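PDB 4TVM: citrate synthase from Mycobacterium tuberculosis, which catalyses the condensation of oxaloacetate with acetyl-CoA and water to give citrate and CoA, the reaction that brings acetyl units into the Krebs cycle. Local coordinates for residues Tyr74-Leu79 / Phe226-Asp231; Phe85-Tyr90 / Glu96-Asp101; Arg166-Leu171 / Gly394-Trp399; Val218-Asp223 / Lys323-Lys328. All blocks are in the same frame, centred on the assembly; numbering follows the deposited sequence.

Contact 1. Residues Tyr74-Leu79 / Phe226-Asp231. With OAA (oxaloacetate ion), chain B.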
loop_
_atom_site.group_PDB
_atom_site.type_symbol
_atom_site.label_atom_id
_atom_site.label_comp_id
_atom_site.label_asym_id
_atom_site.label_seq_id
_atom_site.Cartn_x
_atom_site.Cartn_y
_atom_site.Cartn_z
ATOM N N TYR A 74 12.108 -25.910 3.011
ATOM C CA TYR A 74 12.374 -26.381 4.363
ATOM C C TYR A 74 11.154 -26.244 5.254
ATOM O O TYR A 74 10.575 -25.178 5.320
ATOM C CB TYR A 74 13.489 -25.577 4.979
ATOM C CG TYR A 74 14.795 -25.675 4.251
ATOM C CD1 TYR A 74 15.548 -26.852 4.294
ATOM C CD2 TYR A 74 15.305 -24.592 3.535
ATOM C CE1 TYR A 74 16.756 -26.955 3.631
ATOM C CE2 TYR A 74 16.519 -24.682 2.879
ATOM C CZ TYR A 74 17.240 -25.858 2.934
ATOM O OH TYR A 74 18.450 -25.956 2.304
ATOM N N PRO A 75 10.769 -27.316 5.958
ATOM C CA PRO A 75 9.553 -27.150 6.762
ATOM C C PRO A 75 9.712 -26.270 8.008
ATOM O O PRO A 75 10.807 -26.128 8.555
ATOM C CB PRO A 75 9.167 -28.598 7.129
ATOM C CG PRO A 75 9.751 -29.422 6.024
ATOM C CD PRO A 75 11.077 -28.753 5.717
ATOM N N ILE A 76 8.583 -25.684 8.425
ATOM C CA ILE A 76 8.549 -24.651 9.428
ATOM C C ILE A 76 8.918 -25.218 10.764
ATOM O O ILE A 76 9.570 -24.541 11.558
ATOM C CB ILE A 76 7.167 -23.955 9.487
ATOM C CG1 ILE A 76 7.264 -22.604 10.211
ATOM C CG2 ILE A 76 6.097 -24.836 10.135
ATOM C CD1 ILE A 76 8.299 -21.673 9.632
ATOM N N ASP A 77 8.528 -26.465 11.021
ATOM C CA ASP A 77 8.838 -27.085 12.302
ATOM C C ASP A 77 10.344 -27.211 12.442
ATOM O O ASP A 77 10.879 -26.999 13.513
ATOM C CB ASP A 77 8.103 -28.429 12.506
ATOM C CG ASP A 77 8.377 -29.465 11.399
ATOM O OD1 ASP A 77 9.217 -29.238 10.516
ATOM O OD2 ASP A 77 7.729 -30.528 11.418
ATOM N N GLN A 78 11.040 -27.511 11.353
ATOM C CA GLN A 78 12.508 -27.647 11.403
ATOM C C GLN A 78 13.230 -26.297 11.628
ATOM O O GLN A 78 14.147 -26.198 12.449
ATOM C CB GLN A 78 13.025 -28.371 10.135
ATOM C CG GLN A 78 12.888 -29.898 10.176
ATOM C CD GLN A 78 13.191 -30.606 8.850
ATOM O OE1 GLN A 78 12.401 -31.415 8.345
ATOM N NE2 GLN A 78 14.333 -30.333 8.301
ATOM N N LEU A 79 12.794 -25.234 10.957
ATOM C CA LEU A 79 13.455 -23.909 11.129
ATOM C C LEU A 79 13.172 -23.331 12.488
ATOM O O LEU A 79 14.050 -22.748 13.141
ATOM C CB LEU A 79 12.973 -22.936 10.066
ATOM C CG LEU A 79 13.099 -23.455 8.642
ATOM C CD1 LEU A 79 12.108 -22.741 7.749
ATOM C CD2 LEU A 79 14.534 -23.328 8.160
ATOM N N PHE A 226 9.269 -14.997 15.326
ATOM C CA PHE A 226 9.515 -14.312 14.083
ATOM C C PHE A 226 9.782 -15.281 12.946
ATOM O O PHE A 226 9.460 -14.996 11.810
ATOM C CB PHE A 226 10.689 -13.357 14.215
ATOM C CG PHE A 226 10.444 -12.193 15.135
ATOM C CD1 PHE A 226 9.164 -11.729 15.400
ATOM C CD2 PHE A 226 11.520 -11.527 15.689
ATOM C CE1 PHE A 226 8.965 -10.643 16.227
ATOM C CE2 PHE A 226 11.336 -10.439 16.509
ATOM C CZ PHE A 226 10.055 -9.989 16.773
ATOM N N ILE A 227 10.340 -16.446 13.230
ATOM C CA ILE A 227 10.474 -17.481 12.195
ATOM C C ILE A 227 9.090 -17.929 11.752
ATOM O O ILE A 227 8.793 -18.031 10.536
ATOM C CB ILE A 227 11.279 -18.705 12.670
ATOM C CG1 ILE A 227 12.638 -18.257 13.224
ATOM C CG2 ILE A 227 11.467 -19.694 11.525
ATOM C CD1 ILE A 227 13.531 -19.366 13.747
ATOM N N LEU A 228 8.212 -18.144 12.722
ATOM C CA LEU A 228 6.842 -18.590 12.407
ATOM C C LEU A 228 6.094 -17.599 11.575
ATOM O O LEU A 228 5.247 -17.992 10.778
ATOM C CB LEU A 228 6.064 -18.928 13.662
ATOM C CG LEU A 228 6.545 -20.248 14.291
ATOM C CD1 LEU A 228 6.515 -20.211 15.812
ATOM C CD2 LEU A 228 5.753 -21.436 13.768
ATOM N N HIS A 229 6.422 -16.312 11.727
ATOM C CA HIS A 229 5.716 -15.229 11.001
ATOM C C HIS A 229 6.528 -14.605 9.884
ATOM O O HIS A 229 6.060 -13.679 9.233
ATOM C CB HIS A 229 5.308 -14.139 11.975
ATOM C CG HIS A 229 4.160 -14.510 12.857
ATOM N ND1 HIS A 229 2.844 -14.353 12.469
ATOM C CD2 HIS A 229 4.125 -15.007 14.119
ATOM C CE1 HIS A 229 2.049 -14.745 13.451
ATOM N NE2 HIS A 229 2.802 -15.152 14.460
ATOM N N ALA A 230 7.725 -15.114 9.622
ATOM C CA ALA A 230 8.553 -14.559 8.578
ATOM C C ALA A 230 7.977 -14.468 7.147
ATOM O O ALA A 230 8.206 -13.476 6.469
ATOM C CB ALA A 230 9.870 -15.283 8.552
ATOM N N ASP A 231 7.269 -15.474 6.666
ATOM C CA ASP A 231 6.638 -15.364 5.340
ATOM C C ASP A 231 5.403 -16.205 5.305
ATOM O O ASP A 231 5.301 -17.141 6.065
ATOM C CB ASP A 231 7.562 -15.838 4.251
ATOM C CG ASP A 231 7.030 -15.497 2.907
ATOM O OD1 ASP A 231 6.830 -14.265 2.663
ATOM O OD2 ASP A 231 6.791 -16.414 2.086
HETATM O O1 OAA B . 0.772 -14.937 9.251
HETATM O O2 OAA B . -0.604 -14.659 10.970
HETATM O O4 OAA B . -2.653 -15.309 6.036
HETATM O O5 OAA B . -0.944 -14.173 5.267
HETATM O O3 OAA B . -0.110 -13.511 7.468
HETATM C C1 OAA B . -0.379 -14.822 9.742
HETATM C C2 OAA B . -1.532 -14.900 8.779
HETATM C C3 OAA B . -1.051 -14.283 7.490
HETATM C C4 OAA B . -1.630 -14.599 6.199
#
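Ile227 O, which the Ile76 CD1 methyl approaches to 3.8 Å, is gripped by two donors: the backbone N of Ala230, 3.2 Å from Ile227 O, and the phenol of Tyr71. The same Tyr71 OH also makes a weak bond with Asp231 N. The rest of the contact is apolar. Ile76 reaches across because its CG1 branch lies opposite the backbone N (chi1 -162°), bringing CG1 to 4.0 Å from Leu228 CD2, where the two side chains meet at roughly 90°. Ile76 and Ile227 instead run antiparallel alongside one another. Ile227 sets both branches against Leu79, with CG2 3.9 Å from Leu79 CB and CD1 near the Leu79 carbonyl. One residue beyond Leu228, His229 faces the other way, into the oxaloacetate pocket: its CE1 lies 3.6 Å from O2 of the ligand, which sits at the ring edge near the ring plane. His229 O accepts Arg391 NE, while Arg391 NH2 binds the oxaloacetate. Helix 76-82, with Pro75 at its N-cap, thus backs the pocket-bearing end of helix 216-229, with strand 68-71 beside Ile76 and Leu79, helix 317-329 against Leu228, and helix 85-94 against Ile227.

Contact 2. Residues Phe85-Tyr90 / Glu96-Asp101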
loop_
_atom_site.group_PDB
_atom_site.type_symbol
_atom_site.label_atom_id
_atom_site.label_comp_id
_atom_site.label_asym_id
_atom_site.label_seq_id
_atom_site.Cartn_x
_atom_site.Cartn_y
_atom_site.Cartn_z
ATOM N N PHE A 85 15.942 -16.488 13.501
ATOM C CA PHE A 85 15.319 -15.481 12.688
ATOM C C PHE A 85 16.258 -14.869 11.641
ATOM O O PHE A 85 15.852 -14.627 10.504
ATOM C CB PHE A 85 14.695 -14.407 13.548
ATOM C CG PHE A 85 13.925 -13.408 12.753
ATOM C CD1 PHE A 85 13.047 -13.836 11.783
ATOM C CD2 PHE A 85 14.132 -12.042 12.929
ATOM C CE1 PHE A 85 12.342 -12.933 11.033
ATOM C CE2 PHE A 85 13.453 -11.123 12.167
ATOM C CZ PHE A 85 12.560 -11.565 11.214
ATOM N N ILE A 86 17.516 -14.667 11.969
ATOM C CA ILE A 86 18.429 -14.123 10.966
ATOM C C ILE A 86 18.745 -15.131 9.877
ATOM O O ILE A 86 18.861 -14.794 8.706
ATOM C CB ILE A 86 19.736 -13.610 11.577
ATOM C CG1 ILE A 86 19.425 -12.574 12.667
ATOM C CG2 ILE A 86 20.577 -12.987 10.477
ATOM C CD1 ILE A 86 20.561 -11.639 13.006
ATOM N N GLU A 87 18.897 -16.388 10.255
ATOM C CA GLU A 87 19.231 -17.395 9.267
ATOM C C GLU A 87 18.047 -17.508 8.299
ATOM O O GLU A 87 18.198 -17.658 7.084
ATOM C CB GLU A 87 19.493 -18.675 9.962
ATOM C CG GLU A 87 20.396 -19.588 9.175
ATOM C CD GLU A 87 20.392 -20.994 9.719
ATOM O OE1 GLU A 87 19.334 -21.421 10.214
ATOM O OE2 GLU A 87 21.448 -21.658 9.613
ATOM N N VAL A 88 16.866 -17.385 8.872
ATOM C CA VAL A 88 15.627 -17.422 8.132
ATOM C C VAL A 88 15.466 -16.237 7.201
ATOM O O VAL A 88 15.053 -16.428 6.054
ATOM C CB VAL A 88 14.459 -17.541 9.104
ATOM C CG1 VAL A 88 13.141 -17.260 8.412
ATOM C CG2 VAL A 88 14.466 -18.958 9.686
ATOM N N CYS A 89 15.819 -15.026 7.673
ATOM C CA CYS A 89 15.908 -13.833 6.806
ATOM C C CYS A 89 16.766 -14.160 5.637
ATOM O O CYS A 89 16.375 -13.995 4.505
ATOM C CB CYS A 89 16.558 -12.638 7.532
ATOM S SG CYS A 89 15.583 -11.873 8.873
ATOM N N TYR A 90 17.980 -14.605 5.902
ATOM C CA TYR A 90 18.913 -14.879 4.805
ATOM C C TYR A 90 18.305 -15.875 3.834
ATOM O O TYR A 90 18.334 -15.627 2.624
ATOM C CB TYR A 90 20.223 -15.422 5.337
ATOM C CG TYR A 90 21.236 -15.731 4.259
ATOM C CD1 TYR A 90 21.009 -16.738 3.346
ATOM C CD2 TYR A 90 22.428 -15.012 4.160
ATOM C CE1 TYR A 90 21.928 -17.024 2.367
ATOM C CE2 TYR A 90 23.355 -15.305 3.191
ATOM C CZ TYR A 90 23.097 -16.321 2.314
ATOM O OH TYR A 90 23.989 -16.631 1.339
ATOM N N GLU A 96 18.683 -19.698 -0.088
ATOM C CA GLU A 96 19.391 -20.868 0.407
ATOM C C GLU A 96 19.815 -20.643 1.826
ATOM O O GLU A 96 19.895 -19.516 2.284
ATOM C CB GLU A 96 20.648 -21.139 -0.424
ATOM C CG GLU A 96 20.420 -21.334 -1.915
ATOM C CD GLU A 96 19.908 -22.716 -2.279
ATOM O OE1 GLU A 96 19.837 -23.615 -1.398
ATOM O OE2 GLU A 96 19.579 -22.898 -3.475
ATOM N N LEU A 97 20.133 -21.717 2.535
ATOM C CA LEU A 97 20.772 -21.546 3.844
ATOM C C LEU A 97 22.220 -21.127 3.587
ATOM O O LEU A 97 22.808 -21.534 2.566
ATOM C CB LEU A 97 20.741 -22.814 4.674
ATOM C CG LEU A 97 19.391 -23.501 4.965
ATOM C CD1 LEU A 97 19.552 -25.007 5.145
ATOM C CD2 LEU A 97 18.714 -22.920 6.195
ATOM N N PRO A 98 22.798 -20.331 4.514
ATOM C CA PRO A 98 24.142 -19.789 4.435
ATOM C C PRO A 98 25.251 -20.623 5.088
ATOM O O PRO A 98 25.066 -21.152 6.185
ATOM C CB PRO A 98 24.009 -18.470 5.199
ATOM C CG PRO A 98 22.985 -18.747 6.239
ATOM C CD PRO A 98 22.035 -19.734 5.629
ATOM N N ASP A 99 26.413 -20.695 4.439
ATOM C CA ASP A 99 27.559 -21.336 5.075
ATOM C C ASP A 99 28.098 -20.365 6.108
ATOM O O ASP A 99 27.791 -19.171 6.056
ATOM C CB ASP A 99 28.631 -21.773 4.057
ATOM C CG ASP A 99 29.319 -20.604 3.359
ATOM O OD1 ASP A 99 29.588 -19.576 4.014
ATOM O OD2 ASP A 99 29.604 -20.727 2.148
ATOM N N THR A 100 28.906 -20.881 7.028
ATOM C CA THR A 100 29.338 -20.135 8.201
ATOM C C THR A 100 29.800 -18.689 7.908
ATOM O O THR A 100 29.420 -17.784 8.627
ATOM C CB THR A 100 30.415 -20.941 8.973
ATOM O OG1 THR A 100 29.830 -22.159 9.444
ATOM C CG2 THR A 100 30.968 -20.170 10.182
ATOM N N ASP A 101 30.598 -18.479 6.866
ATOM C CA ASP A 101 31.053 -17.139 6.500
ATOM C C ASP A 101 29.849 -16.268 6.104
ATOM O O ASP A 101 29.690 -15.149 6.590
ATOM C CB ASP A 101 32.043 -17.185 5.318
ATOM C CG ASP A 101 33.325 -17.985 5.621
ATOM O OD1 ASP A 101 33.767 -18.056 6.794
ATOM O OD2 ASP A 101 33.906 -18.542 4.658
#
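Tyr90 and Pro98 make a CH-pi contact: Pro98 CB sits 3.6 Å from the ring centroid of Tyr90, only 6° off the normal and so squarely over one face. The ring is offered to the proline by a side chain with CG anti to the backbone N (chi1 180°). At the ring edge the carbonyl oxygen Glu96 O lies in the ring plane beside CD1 and CE1 of Tyr90. Apolar packing is added by the aliphatic part of Glu87, which rests on the proline with CG 3.9 Å from Pro98 CD. Its extended chain carries the carboxylate on toward Leu97, a loose van der Waals approach with Glu87 OE1 4.3 Å from Leu97 CD2. The carboxylate of Glu96 turns off to the dimer partner, where OE2 is hydrogen-bonded to Tyr420 OH of the second subunit. At the far end Asp99 is the N-cap of the next helix, its own N bonded to Gln102 OE1. The contact therefore closes the tight link between helix 85-94 and helix 100-111, whose Phe106 meets the Tyr90 ring edge-to-face and whose Leu103 packs on Pro98.

Contact 3. Residues Arg166-Leu171 / Gly394-Trp399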
loop_
_atom_site.group_PDB
_atom_site.type_symbol
_atom_site.label_atom_id
_atom_site.label_comp_id
_atom_site.label_asym_id
_atom_site.label_seq_id
_atom_site.Cartn_x
_atom_site.Cartn_y
_atom_site.Cartn_z
ATOM N N ARG A 166 19.727 -2.077 5.677
ATOM C CA ARG A 166 19.172 -0.971 6.460
ATOM C C ARG A 166 17.792 -1.264 7.044
ATOM O O ARG A 166 17.497 -0.878 8.169
ATOM C CB ARG A 166 19.083 0.270 5.592
ATOM C CG ARG A 166 20.241 1.214 5.778
ATOM C CD ARG A 166 20.540 1.999 4.533
ATOM N NE ARG A 166 21.657 2.882 4.787
ATOM C CZ ARG A 166 22.112 3.785 3.925
ATOM N NH1 ARG A 166 21.530 3.932 2.731
ATOM N NH2 ARG A 166 23.154 4.544 4.263
ATOM N N LEU A 167 16.939 -1.936 6.288
ATOM C CA LEU A 167 15.595 -2.275 6.788
ATOM C C LEU A 167 15.637 -3.357 7.835
ATOM O O LEU A 167 14.967 -3.264 8.850
ATOM C CB LEU A 167 14.688 -2.735 5.644
ATOM C CG LEU A 167 13.876 -1.628 4.967
ATOM C CD1 LEU A 167 13.468 -2.024 3.561
ATOM C CD2 LEU A 167 12.646 -1.333 5.800
ATOM N N LEU A 168 16.398 -4.408 7.581
ATOM C CA LEU A 168 16.465 -5.505 8.540
ATOM C C LEU A 168 17.090 -5.043 9.848
ATOM O O LEU A 168 16.710 -5.512 10.922
ATOM C CB LEU A 168 17.278 -6.665 7.977
ATOM C CG LEU A 168 16.541 -7.502 6.953
ATOM C CD1 LEU A 168 17.558 -8.375 6.242
ATOM C CD2 LEU A 168 15.480 -8.346 7.640
ATOM N N ALA A 169 18.055 -4.131 9.755
ATOM C CA ALA A 169 18.725 -3.603 10.966
ATOM C C ALA A 169 17.875 -2.594 11.668
ATOM O O ALA A 169 17.686 -2.686 12.866
ATOM C CB ALA A 169 20.059 -2.963 10.637
ATOM N N LYS A 170 17.396 -1.603 10.924
ATOM C CA LYS A 170 16.777 -0.424 11.540
ATOM C C LYS A 170 15.313 -0.549 11.935
ATOM O O LYS A 170 14.853 0.230 12.757
ATOM C CB LYS A 170 16.923 0.782 10.641
ATOM C CG LYS A 170 18.358 1.065 10.326
ATOM C CD LYS A 170 18.527 2.416 9.663
ATOM C CE LYS A 170 19.977 2.861 9.835
ATOM N NZ LYS A 170 20.763 2.421 8.669
ATOM N N LEU A 171 14.589 -1.507 11.369
ATOM C CA LEU A 171 13.177 -1.635 11.673
ATOM C C LEU A 171 12.875 -2.115 13.069
ATOM O O LEU A 171 11.887 -1.669 13.646
ATOM C CB LEU A 171 12.497 -2.540 10.706
ATOM C CG LEU A 171 10.982 -2.333 10.804
ATOM C CD1 LEU A 171 10.582 -1.214 9.895
ATOM C CD2 LEU A 171 10.224 -3.582 10.413
ATOM N N GLY A 394 10.082 -11.500 4.520
ATOM C CA GLY A 394 9.237 -12.055 3.478
ATOM C C GLY A 394 8.855 -10.964 2.522
ATOM O O GLY A 394 8.921 -11.132 1.291
ATOM N N TRP A 395 8.425 -9.844 3.084
ATOM C CA TRP A 395 8.153 -8.662 2.280
ATOM C C TRP A 395 9.302 -8.411 1.374
ATOM O O TRP A 395 9.121 -8.182 0.193
ATOM C CB TRP A 395 7.919 -7.429 3.144
ATOM C CG TRP A 395 6.582 -7.422 3.818
ATOM C CD1 TRP A 395 5.504 -8.144 3.483
ATOM C CD2 TRP A 395 6.211 -6.639 4.953
ATOM N NE1 TRP A 395 4.461 -7.874 4.332
ATOM C CE2 TRP A 395 4.877 -6.959 5.259
ATOM C CE3 TRP A 395 6.895 -5.718 5.767
ATOM C CZ2 TRP A 395 4.204 -6.404 6.328
ATOM C CZ3 TRP A 395 6.210 -5.142 6.830
ATOM C CH2 TRP A 395 4.872 -5.481 7.093
ATOM N N ILE A 396 10.496 -8.475 1.915
ATOM C CA ILE A 396 11.685 -8.123 1.143
ATOM C C ILE A 396 11.991 -9.145 0.055
ATOM O O ILE A 396 12.375 -8.779 -1.057
ATOM C CB ILE A 396 12.895 -7.928 2.076
ATOM C CG1 ILE A 396 12.704 -6.659 2.893
ATOM C CG2 ILE A 396 14.182 -7.792 1.282
ATOM C CD1 ILE A 396 13.764 -6.396 3.947
ATOM N N ALA A 397 11.843 -10.427 0.393
ATOM C CA ALA A 397 12.179 -11.526 -0.495
ATOM C C ALA A 397 11.343 -11.493 -1.744
ATOM O O ALA A 397 11.858 -11.761 -2.835
ATOM C CB ALA A 397 11.948 -12.830 0.234
ATOM N N HIS A 398 10.042 -11.212 -1.560
ATOM C CA HIS A 398 9.067 -11.165 -2.647
ATOM C C HIS A 398 9.298 -9.990 -3.579
ATOM O O HIS A 398 9.234 -10.126 -4.789
ATOM C CB HIS A 398 7.647 -11.066 -2.075
ATOM C CG HIS A 398 7.115 -12.363 -1.569
ATOM N ND1 HIS A 398 7.373 -12.826 -0.297
ATOM C CD2 HIS A 398 6.353 -13.307 -2.160
ATOM C CE1 HIS A 398 6.776 -13.991 -0.124
ATOM N NE2 HIS A 398 6.155 -14.307 -1.241
ATOM N N TRP A 399 9.512 -8.824 -2.994
ATOM C CA TRP A 399 9.914 -7.609 -3.726
ATOM C C TRP A 399 11.167 -7.863 -4.566
ATOM O O TRP A 399 11.221 -7.516 -5.754
ATOM C CB TRP A 399 10.201 -6.498 -2.710
ATOM C CG TRP A 399 10.457 -5.146 -3.287
ATOM C CD1 TRP A 399 9.575 -4.094 -3.352
ATOM C CD2 TRP A 399 11.672 -4.683 -3.860
ATOM N NE1 TRP A 399 10.167 -3.022 -3.943
ATOM C CE2 TRP A 399 11.456 -3.355 -4.267
ATOM C CE3 TRP A 399 12.927 -5.266 -4.079
ATOM C CZ2 TRP A 399 12.447 -2.594 -4.873
ATOM C CZ3 TRP A 399 13.909 -4.515 -4.688
ATOM C CH2 TRP A 399 13.655 -3.189 -5.088
#
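Helices 159-182 and 383-403 of the mainly alpha-helical fold touch here through three buried aliphatic side chains, Leu167 and Leu168 on one and Ile396 on the other. Ile396 bridges the gap with a single methyl: CD1 stands 4.1 Å from Leu167 CB and 4.2 Å from Leu168 CG, so it meets successive residues of the facing helix. Its extended CG1 branch (chi2 175°) gives the reach needed across backbones whose nearest CA atoms, in Leu167 and Ile396, are 9.0 Å apart. Helix 383-403 also holds one of its own side chains in place. His398 ND1 donates to Gly394 O over 2.8 Å, nearly straight at 164°, with the oxygen in the imidazole plane. The donor stands above the carbonyl plane, and His398 N, 3.1 Å from Gly394 O, comes from the opposite face, so one oxygen serves two donors of the same residue. This bond helps to fix the rotation of the imidazole, which lies beside Asp231 and Glu233. Trp395 packs on helices 236-246 and 251-262. The contact is apolar helix-helix packing, in keeping with the mainly alpha-helical citrate synthase fold, on a helix that also supplies Phe387 and Arg391 to the oxaloacetate site.

Contact 4. Residues Val218-Asp223 / Lys323-Lys328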
loop_
_atom_site.group_PDB
_atom_site.type_symbol
_atom_site.label_atom_id
_atom_site.label_comp_id
_atom_site.label_asym_id
_atom_site.label_seq_id
_atom_site.Cartn_x
_atom_site.Cartn_y
_atom_site.Cartn_z
ATOM N N VAL A 218 13.055 -16.003 27.089
ATOM C CA VAL A 218 12.335 -14.941 26.400
ATOM C C VAL A 218 12.844 -14.686 25.007
ATOM O O VAL A 218 12.072 -14.475 24.096
ATOM C CB VAL A 218 12.470 -13.622 27.134
ATOM C CG1 VAL A 218 11.613 -12.563 26.441
ATOM C CG2 VAL A 218 11.995 -13.784 28.555
ATOM N N VAL A 219 14.153 -14.700 24.865
ATOM C CA VAL A 219 14.801 -14.467 23.605
ATOM C C VAL A 219 14.458 -15.503 22.577
ATOM O O VAL A 219 14.117 -15.175 21.436
ATOM C CB VAL A 219 16.308 -14.532 23.817
ATOM C CG1 VAL A 219 17.072 -14.259 22.525
ATOM C CG2 VAL A 219 16.683 -13.573 24.939
ATOM N N ARG A 220 14.588 -16.762 22.988
ATOM C CA ARG A 220 14.366 -17.897 22.113
ATOM C C ARG A 220 12.917 -17.892 21.743
ATOM O O ARG A 220 12.574 -18.214 20.634
ATOM C CB ARG A 220 14.742 -19.186 22.820
ATOM C CG ARG A 220 14.122 -20.445 22.218
ATOM C CD ARG A 220 15.107 -21.605 22.195
ATOM N NE ARG A 220 14.500 -22.832 21.654
ATOM C CZ ARG A 220 13.839 -23.739 22.376
ATOM N NH1 ARG A 220 13.678 -23.590 23.691
ATOM N NH2 ARG A 220 13.320 -24.807 21.782
ATOM N N ALA A 221 12.054 -17.497 22.660
ATOM C CA ALA A 221 10.649 -17.473 22.342
ATOM C C ALA A 221 10.337 -16.422 21.276
ATOM O O ALA A 221 9.580 -16.680 20.360
ATOM C CB ALA A 221 9.846 -17.202 23.578
ATOM N N LEU A 222 10.912 -15.230 21.393
ATOM C CA LEU A 222 10.657 -14.202 20.399
ATOM C C LEU A 222 11.291 -14.549 19.063
ATOM O O LEU A 222 10.670 -14.394 18.012
ATOM C CB LEU A 222 11.194 -12.874 20.881
ATOM C CG LEU A 222 10.656 -11.710 20.070
ATOM C CD1 LEU A 222 9.152 -11.629 20.281
ATOM C CD2 LEU A 222 11.379 -10.429 20.460
ATOM N N ASP A 223 12.531 -15.032 19.107
ATOM C CA ASP A 223 13.256 -15.405 17.889
ATOM C C ASP A 223 12.498 -16.443 17.099
ATOM O O ASP A 223 12.287 -16.305 15.900
ATOM C CB ASP A 223 14.640 -15.934 18.244
ATOM C CG ASP A 223 15.569 -15.959 17.061
ATOM O OD1 ASP A 223 15.374 -16.795 16.178
ATOM O OD2 ASP A 223 16.489 -15.127 16.997
ATOM N N LYS A 323 1.312 -23.374 20.324
ATOM C CA LYS A 323 0.700 -23.838 21.576
ATOM C C LYS A 323 1.758 -24.381 22.537
ATOM O O LYS A 323 1.684 -24.191 23.752
ATOM C CB LYS A 323 -0.344 -24.914 21.308
ATOM C CG LYS A 323 -1.056 -25.371 22.569
ATOM C CD LYS A 323 -2.066 -26.475 22.292
ATOM C CE LYS A 323 -2.727 -26.960 23.578
ATOM N NZ LYS A 323 -3.271 -28.350 23.469
ATOM N N GLU A 324 2.753 -25.039 21.962
ATOM C CA GLU A 324 3.831 -25.643 22.720
ATOM C C GLU A 324 4.640 -24.585 23.464
ATOM O O GLU A 324 4.844 -24.681 24.676
ATOM C CB GLU A 324 4.734 -26.429 21.762
ATOM C CG GLU A 324 5.196 -27.774 22.273
ATOM C CD GLU A 324 6.526 -28.183 21.660
ATOM O OE1 GLU A 324 6.673 -28.096 20.410
ATOM O OE2 GLU A 324 7.422 -28.577 22.440
ATOM N N GLN A 325 5.106 -23.576 22.739
ATOM C CA GLN A 325 5.885 -22.518 23.366
ATOM C C GLN A 325 4.963 -21.700 24.281
ATOM O O GLN A 325 5.392 -21.196 25.306
ATOM C CB GLN A 325 6.567 -21.636 22.311
ATOM C CG GLN A 325 7.826 -20.929 22.796
ATOM C CD GLN A 325 9.049 -21.826 22.828
ATOM O OE1 GLN A 325 9.038 -22.935 22.283
ATOM N NE2 GLN A 325 10.119 -21.354 23.482
ATOM N N ALA A 326 3.685 -21.612 23.945
ATOM C CA ALA A 326 2.722 -20.921 24.823
ATOM C C ALA A 326 2.535 -21.582 26.192
ATOM O O ALA A 326 2.527 -20.906 27.226
ATOM C CB ALA A 326 1.369 -20.782 24.130
ATOM N N ASP A 327 2.355 -22.901 26.198
ATOM C CA ASP A 327 2.119 -23.626 27.444
ATOM C C ASP A 327 3.305 -23.539 28.420
ATOM O O ASP A 327 3.101 -23.478 29.632
ATOM C CB ASP A 327 1.724 -25.074 27.146
ATOM C CG ASP A 327 0.262 -25.203 26.730
ATOM O OD1 ASP A 327 -0.581 -24.427 27.230
ATOM O OD2 ASP A 327 -0.055 -26.088 25.918
ATOM N N LYS A 328 4.528 -23.490 27.900
ATOM C CA LYS A 328 5.699 -23.286 28.742
ATOM C C LYS A 328 5.661 -21.901 29.367
ATOM O O LYS A 328 5.547 -21.762 30.579
ATOM C CB LYS A 328 7.003 -23.436 27.944
ATOM C CG LYS A 328 7.208 -24.799 27.299
ATOM C CD LYS A 328 8.531 -24.890 26.534
ATOM C CE LYS A 328 9.717 -25.195 27.443
ATOM N NZ LYS A 328 10.842 -25.831 26.693
#
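Gln325 reaches from helix 317-329 to Ala221 and Arg220 of helix 216-229, its CB pointing across the gap. CG lies anti to the backbone N (chi1 -155°) and comes 4.3 Å from Ala221 CB. At the next bond the chain bends (chi2 79°), which swings CD round and turns NE2 toward the facing helix. NE2 ends 4.1 Å from Ala221 CA and 4.2 Å from Ala221 CB. This is plain helix-to-helix packing on the outer part of the fold, although each helix contributes to the oxaloacetate pocket farther along, with His229 on one and Arg318 on the other. The same NE2 also lies over one face of the Arg220 guanidinium, offset toward its rim and 4.2 Å from NH1. Arg220 NH2 has a long, weak ion pair with Glu81 OE1, and Lys328 NZ, a like charge, stands 4.7 Å from Arg220 NH1.

In the fold
Centre to centre, contact 1 lies about 13 Å from contact 2, 14 Å from contact 4 and 16 Å from contact 3; contacts 3 and 4, about 24 Å apart, do not touch. Contacts 1 and 4 share helix 216-229; contact 1 meets contact 2 through Ile227 on Val88. Cys89 on Leu168 links contacts 2 and 3; Phe85 N probably bonds to Asp223 OD1 of contact 4. Along the chain contact 2 falls between the segments of contact 1, and contact 4 between those of contact 3, while contact 1 interleaves with 3 and 4. Contact 1 alone holds a pocket residue, His229, but helices 317-329 and 383-403 supply others. Contacts 1 and 2 meet the second subunit.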